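Local coordinates for protein beta-1,3-glucosyltransferase (Paecilomyces sp. J18, PDB 5JVV) that is named a beta-1,3-glucosyltransferase and probably has the beta-sandwich fold of glycoside hydrolase family 16, at residues 190-199 with 222-233. Sequence-based numbering, arbitrary orientation.
Sequences WTDEFIKLWF and PMGNFKGTCDIG
Leu197 meets Gly224 and Ile195 meets Phe226 where strands 195-199 and 224-226 pair antiparallel in one of the two facing sheets of a probable beta sandwich. A classic beta bulge lies in this pairing. Both Met223 N (2.7 Å) and Gly224 N (3.0 Å) donate to Leu197 O.

The inner face carries Ile195, Leu197 and Phe226. It packs against Ile117, Ile119, Met131 and Leu133 of the other sheet. Gly224 has no side chain, and the Phe226 ring takes up the place beside it. With CG anti to its carbonyl carbon (chi1 -63°), the ring puts CE2 3.8 Å from Leu197 CD1. Further along, the Ile195 side chain crosses that of Ile232 at about a right angle, its CD1 3.8 Å from Ile232 CG2.

On the other face lie Trp198, Pro222, Lys196 and Asn225. Pro222 sits against Trp198, its CA over one face of the indole, 3.7 Å from the centroid of the five-membered ring. The extended chain of Lys196 passes the proline, with CD 3.8 Å from Pro222 CG, and runs alongside Asn225. Asn225 OD1 is buried there without a polar partner, while its ND2 bonds to Asp146 O. Lys196 CE and Thr191 OG1 cover opposite faces of the Phe194 ring.

Past the strands, a water lies between Glu193 O and Cys230 O and accepts from Gly228 N. Cys230 is tied to Cys139 by a disulfide. Gly233 packs against the turn at 191-194, its CA 3.1 Å from Thr191 O in a CA-H...O contact. Trp190 NE1 closes this corner: it donates to a lone pair of Gly233 O at 3.0 Å, nearly straight (169°) and in the indole plane.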
loop_
_atom_site.group_PDB
_atom_site.type_symbol
_atom_site.label_atom_id
_atom_site.label_comp_id
_atom_site.label_asym_id
_atom_site.label_seq_id
_atom_site.Cartn_x
_atom_site.Cartn_y
_atom_site.Cartn_z
ATOM N N TRP A 190 -3.008 -13.576 8.802
ATOM C CA TRP A 190 -1.693 -14.191 8.589
ATOM C C TRP A 190 -1.532 -15.373 9.548
ATOM O O TRP A 190 -1.540 -15.191 10.768
ATOM C CB TRP A 190 -0.625 -13.112 8.822
ATOM C CG TRP A 190 0.832 -13.529 8.902
ATOM C CD1 TRP A 190 1.380 -14.749 8.613
ATOM C CD2 TRP A 190 1.920 -12.684 9.299
ATOM N NE1 TRP A 190 2.746 -14.708 8.810
ATOM C CE2 TRP A 190 3.097 -13.453 9.239
ATOM C CE3 TRP A 190 2.006 -11.350 9.705
ATOM C CZ2 TRP A 190 4.345 -12.932 9.573
ATOM C CZ3 TRP A 190 3.245 -10.828 10.030
ATOM C CH2 TRP A 190 4.399 -11.620 9.966
ATOM N N THR A 191 -1.420 -16.581 8.991
ATOM C CA THR A 191 -1.190 -17.796 9.782
ATOM C C THR A 191 0.046 -18.484 9.231
ATOM O O THR A 191 0.625 -17.993 8.272
ATOM C CB THR A 191 -2.375 -18.779 9.703
ATOM O OG1 THR A 191 -2.431 -19.362 8.392
ATOM C CG2 THR A 191 -3.683 -18.079 10.007
ATOM N N ASP A 192 0.456 -19.606 9.815
ATOM C CA ASP A 192 1.625 -20.312 9.300
ATOM C C ASP A 192 1.402 -20.690 7.841
ATOM O O ASP A 192 2.315 -20.603 7.015
ATOM C CB ASP A 192 1.882 -21.600 10.092
ATOM C CG ASP A 192 2.674 -21.372 11.369
ATOM O OD1 ASP A 192 3.258 -20.284 11.542
ATOM O OD2 ASP A 192 2.725 -22.307 12.201
ATOM N N GLU A 193 0.181 -21.103 7.526
ATOM C CA GLU A 193 -0.104 -21.699 6.227
ATOM C C GLU A 193 -0.409 -20.687 5.132
ATOM O O GLU A 193 -0.153 -20.950 3.954
ATOM C CB GLU A 193 -1.263 -22.681 6.358
ATOM C CG GLU A 193 -0.903 -23.908 7.174
ATOM C CD GLU A 193 -2.115 -24.617 7.752
ATOM O OE1 GLU A 193 -3.257 -24.180 7.486
ATOM O OE2 GLU A 193 -1.921 -25.612 8.480
ATOM N N PHE A 194 -0.968 -19.539 5.505
ATOM C CA PHE A 194 -1.429 -18.608 4.486
ATOM C C PHE A 194 -1.457 -17.152 4.923
ATOM O O PHE A 194 -1.445 -16.837 6.115
ATOM C CB PHE A 194 -2.816 -19.023 3.961
ATOM C CG PHE A 194 -3.893 -19.102 5.023
ATOM C CD1 PHE A 194 -4.442 -17.946 5.576
ATOM C CD2 PHE A 194 -4.388 -20.330 5.426
ATOM C CE1 PHE A 194 -5.438 -18.024 6.537
ATOM C CE2 PHE A 194 -5.394 -20.417 6.382
ATOM C CZ PHE A 194 -5.911 -19.258 6.940
ATOM N N ILE A 195 -1.474 -16.271 3.932
ATOM C CA ILE A 195 -1.851 -14.883 4.139
ATOM C C ILE A 195 -3.067 -14.634 3.264
ATOM O O ILE A 195 -3.025 -14.846 2.049
ATOM C CB ILE A 195 -0.700 -13.924 3.774
ATOM C CG1 ILE A 195 0.369 -13.991 4.866
ATOM C CG2 ILE A 195 -1.212 -12.495 3.640
ATOM C CD1 ILE A 195 1.732 -13.583 4.396
ATOM N N LYS A 196 -4.167 -14.221 3.885
ATOM C CA LYS A 196 -5.384 -13.908 3.144
ATOM C C LYS A 196 -5.667 -12.424 3.240
ATOM O O LYS A 196 -5.537 -11.835 4.316
ATOM C CB LYS A 196 -6.567 -14.700 3.693
ATOM C CG LYS A 196 -6.498 -16.183 3.377
ATOM C CD LYS A 196 -7.627 -16.939 4.074
ATOM C CE LYS A 196 -7.576 -18.425 3.768
ATOM N NZ LYS A 196 -8.707 -19.163 4.436
ATOM N N LEU A 197 -6.043 -11.822 2.114
ATOM C CA LEU A 197 -6.353 -10.391 2.070
ATOM C C LEU A 197 -7.782 -10.167 1.587
ATOM O O LEU A 197 -8.210 -10.798 0.616
ATOM C CB LEU A 197 -5.376 -9.651 1.154
ATOM C CG LEU A 197 -3.889 -9.813 1.474
ATOM C CD1 LEU A 197 -3.035 -9.142 0.397
ATOM C CD2 LEU A 197 -3.584 -9.207 2.830
ATOM N N TRP A 198 -8.511 -9.279 2.268
ATOM C CA TRP A 198 -9.868 -8.920 1.869
ATOM C C TRP A 198 -9.968 -7.413 1.675
ATOM O O TRP A 198 -9.290 -6.644 2.358
ATOM C CB TRP A 198 -10.891 -9.289 2.948
ATOM C CG TRP A 198 -11.119 -10.751 3.240
ATOM C CD1 TRP A 198 -12.146 -11.539 2.773
ATOM C CD2 TRP A 198 -10.355 -11.576 4.129
ATOM N NE1 TRP A 198 -12.042 -12.809 3.297
ATOM C CE2 TRP A 198 -10.951 -12.859 4.129
ATOM C CE3 TRP A 198 -9.212 -11.363 4.910
ATOM C CZ2 TRP A 198 -10.454 -13.914 4.893
ATOM C CZ3 TRP A 198 -8.718 -12.415 5.668
ATOM C CH2 TRP A 198 -9.339 -13.679 5.650
ATOM N N PHE A 199 -10.829 -6.997 0.749
ATOM C CA PHE A 199 -11.230 -5.599 0.647
ATOM C C PHE A 199 -12.740 -5.532 0.817
ATOM O O PHE A 199 -13.472 -6.228 0.108
ATOM C CB PHE A 199 -10.815 -4.985 -0.691
ATOM C CG PHE A 199 -11.563 -3.724 -1.029
ATOM C CD1 PHE A 199 -11.539 -2.625 -0.173
ATOM C CD2 PHE A 199 -12.306 -3.640 -2.200
ATOM C CE1 PHE A 199 -12.237 -1.459 -0.487
ATOM C CE2 PHE A 199 -13.012 -2.478 -2.516
ATOM C CZ PHE A 199 -12.975 -1.396 -1.664
ATOM N N PRO A 222 -11.729 -14.587 0.375
ATOM C CA PRO A 222 -10.666 -13.573 0.318
ATOM C C PRO A 222 -10.566 -12.958 -1.064
ATOM O O PRO A 222 -10.919 -13.622 -2.045
ATOM C CB PRO A 222 -9.388 -14.385 0.564
ATOM C CG PRO A 222 -9.834 -15.601 1.283
ATOM C CD PRO A 222 -11.210 -15.915 0.753
ATOM N N MET A 223 -10.062 -11.731 -1.160
ATOM C CA MET A 223 -9.772 -11.177 -2.475
ATOM C C MET A 223 -8.450 -11.724 -2.995
ATOM O O MET A 223 -8.317 -12.000 -4.182
ATOM C CB MET A 223 -9.760 -9.646 -2.452
ATOM C CG MET A 223 -9.740 -9.030 -3.843
ATOM S SD MET A 223 -10.069 -7.258 -3.835
ATOM C CE MET A 223 -8.542 -6.598 -3.157
ATOM N N GLY A 224 -7.481 -11.894 -2.096
ATOM C CA GLY A 224 -6.225 -12.547 -2.424
ATOM C C GLY A 224 -5.965 -13.669 -1.430
ATOM O O GLY A 224 -5.925 -13.434 -0.221
ATOM N N ASN A 225 -5.809 -14.890 -1.926
ATOM C CA ASN A 225 -5.608 -16.044 -1.050
ATOM C C ASN A 225 -4.211 -16.611 -1.267
ATOM O O ASN A 225 -3.995 -17.430 -2.172
ATOM C CB ASN A 225 -6.687 -17.103 -1.305
ATOM C CG ASN A 225 -6.745 -18.168 -0.215
ATOM O OD1 ASN A 225 -5.778 -18.381 0.522
ATOM N ND2 ASN A 225 -7.882 -18.861 -0.126
ATOM N N PHE A 226 -3.259 -16.160 -0.454
ATOM C CA PHE A 226 -1.870 -16.578 -0.630
ATOM C C PHE A 226 -1.606 -17.845 0.168
ATOM O O PHE A 226 -1.232 -17.816 1.346
ATOM C CB PHE A 226 -0.895 -15.446 -0.294
ATOM C CG PHE A 226 -1.031 -14.249 -1.202
ATOM C CD1 PHE A 226 -0.221 -14.110 -2.319
ATOM C CD2 PHE A 226 -1.997 -13.281 -0.947
ATOM C CE1 PHE A 226 -0.349 -13.009 -3.167
ATOM C CE2 PHE A 226 -2.147 -12.180 -1.780
ATOM C CZ PHE A 226 -1.316 -12.043 -2.901
ATOM N N LYS A 227 -1.793 -18.967 -0.514
ATOM C CA LYS A 227 -1.799 -20.282 0.104
ATOM C C LYS A 227 -1.403 -21.244 -1.003
ATOM O O LYS A 227 -1.825 -21.071 -2.145
ATOM C CB LYS A 227 -3.205 -20.582 0.622
ATOM C CG LYS A 227 -3.415 -21.977 1.181
ATOM C CD LYS A 227 -4.775 -22.037 1.888
ATOM C CE LYS A 227 -5.494 -23.343 1.619
ATOM N NZ LYS A 227 -5.899 -23.452 0.191
ATOM N N GLY A 228 -0.569 -22.227 -0.689
ATOM C CA GLY A 228 -0.094 -23.129 -1.723
ATOM C C GLY A 228 1.013 -24.067 -1.306
ATOM O O GLY A 228 0.900 -24.778 -0.312
ATOM N N THR A 229 2.094 -24.071 -2.080
ATOM C CA THR A 229 3.095 -25.133 -1.992
ATOM C C THR A 229 4.175 -24.909 -0.945
ATOM O O THR A 229 5.122 -25.689 -0.856
ATOM C CB THR A 229 3.780 -25.370 -3.347
ATOM O OG1 THR A 229 4.540 -24.214 -3.722
ATOM C CG2 THR A 229 2.753 -25.670 -4.416
ATOM N N CYS A 230 4.048 -23.832 -0.181
ATOM C CA CYS A 230 4.891 -23.616 0.983
ATOM C C CYS A 230 3.994 -23.104 2.091
ATOM O O CYS A 230 2.872 -22.660 1.831
ATOM C CB CYS A 230 5.976 -22.577 0.698
ATOM S SG CYS A 230 5.381 -20.857 0.668
ATOM N N ASP A 231 4.478 -23.156 3.325
ATOM C CA ASP A 231 3.762 -22.482 4.400
ATOM C C ASP A 231 4.061 -20.988 4.277
ATOM O O ASP A 231 5.068 -20.498 4.787
ATOM C CB ASP A 231 4.161 -23.045 5.770
ATOM C CG ASP A 231 3.486 -24.382 6.075
ATOM O OD1 ASP A 231 2.451 -24.700 5.449
ATOM O OD2 ASP A 231 3.989 -25.115 6.952
ATOM N N ILE A 232 3.178 -20.281 3.574
ATOM C CA ILE A 232 3.385 -18.883 3.196
ATOM C C ILE A 232 3.719 -17.983 4.393
ATOM O O ILE A 232 4.603 -17.126 4.325
ATOM C CB ILE A 232 2.119 -18.337 2.477
ATOM C CG1 ILE A 232 2.002 -18.895 1.052
ATOM C CG2 ILE A 232 2.111 -16.817 2.437
ATOM C CD1 ILE A 232 3.014 -18.323 0.061
ATOM N N GLY A 233 3.010 -18.179 5.499
ATOM C CA GLY A 233 3.192 -17.302 6.646
ATOM C C GLY A 233 4.473 -17.534 7.428
ATOM O O GLY A 233 4.852 -16.699 8.257
HETATM O O HOH W 1 0.164 -22.777 2.113
#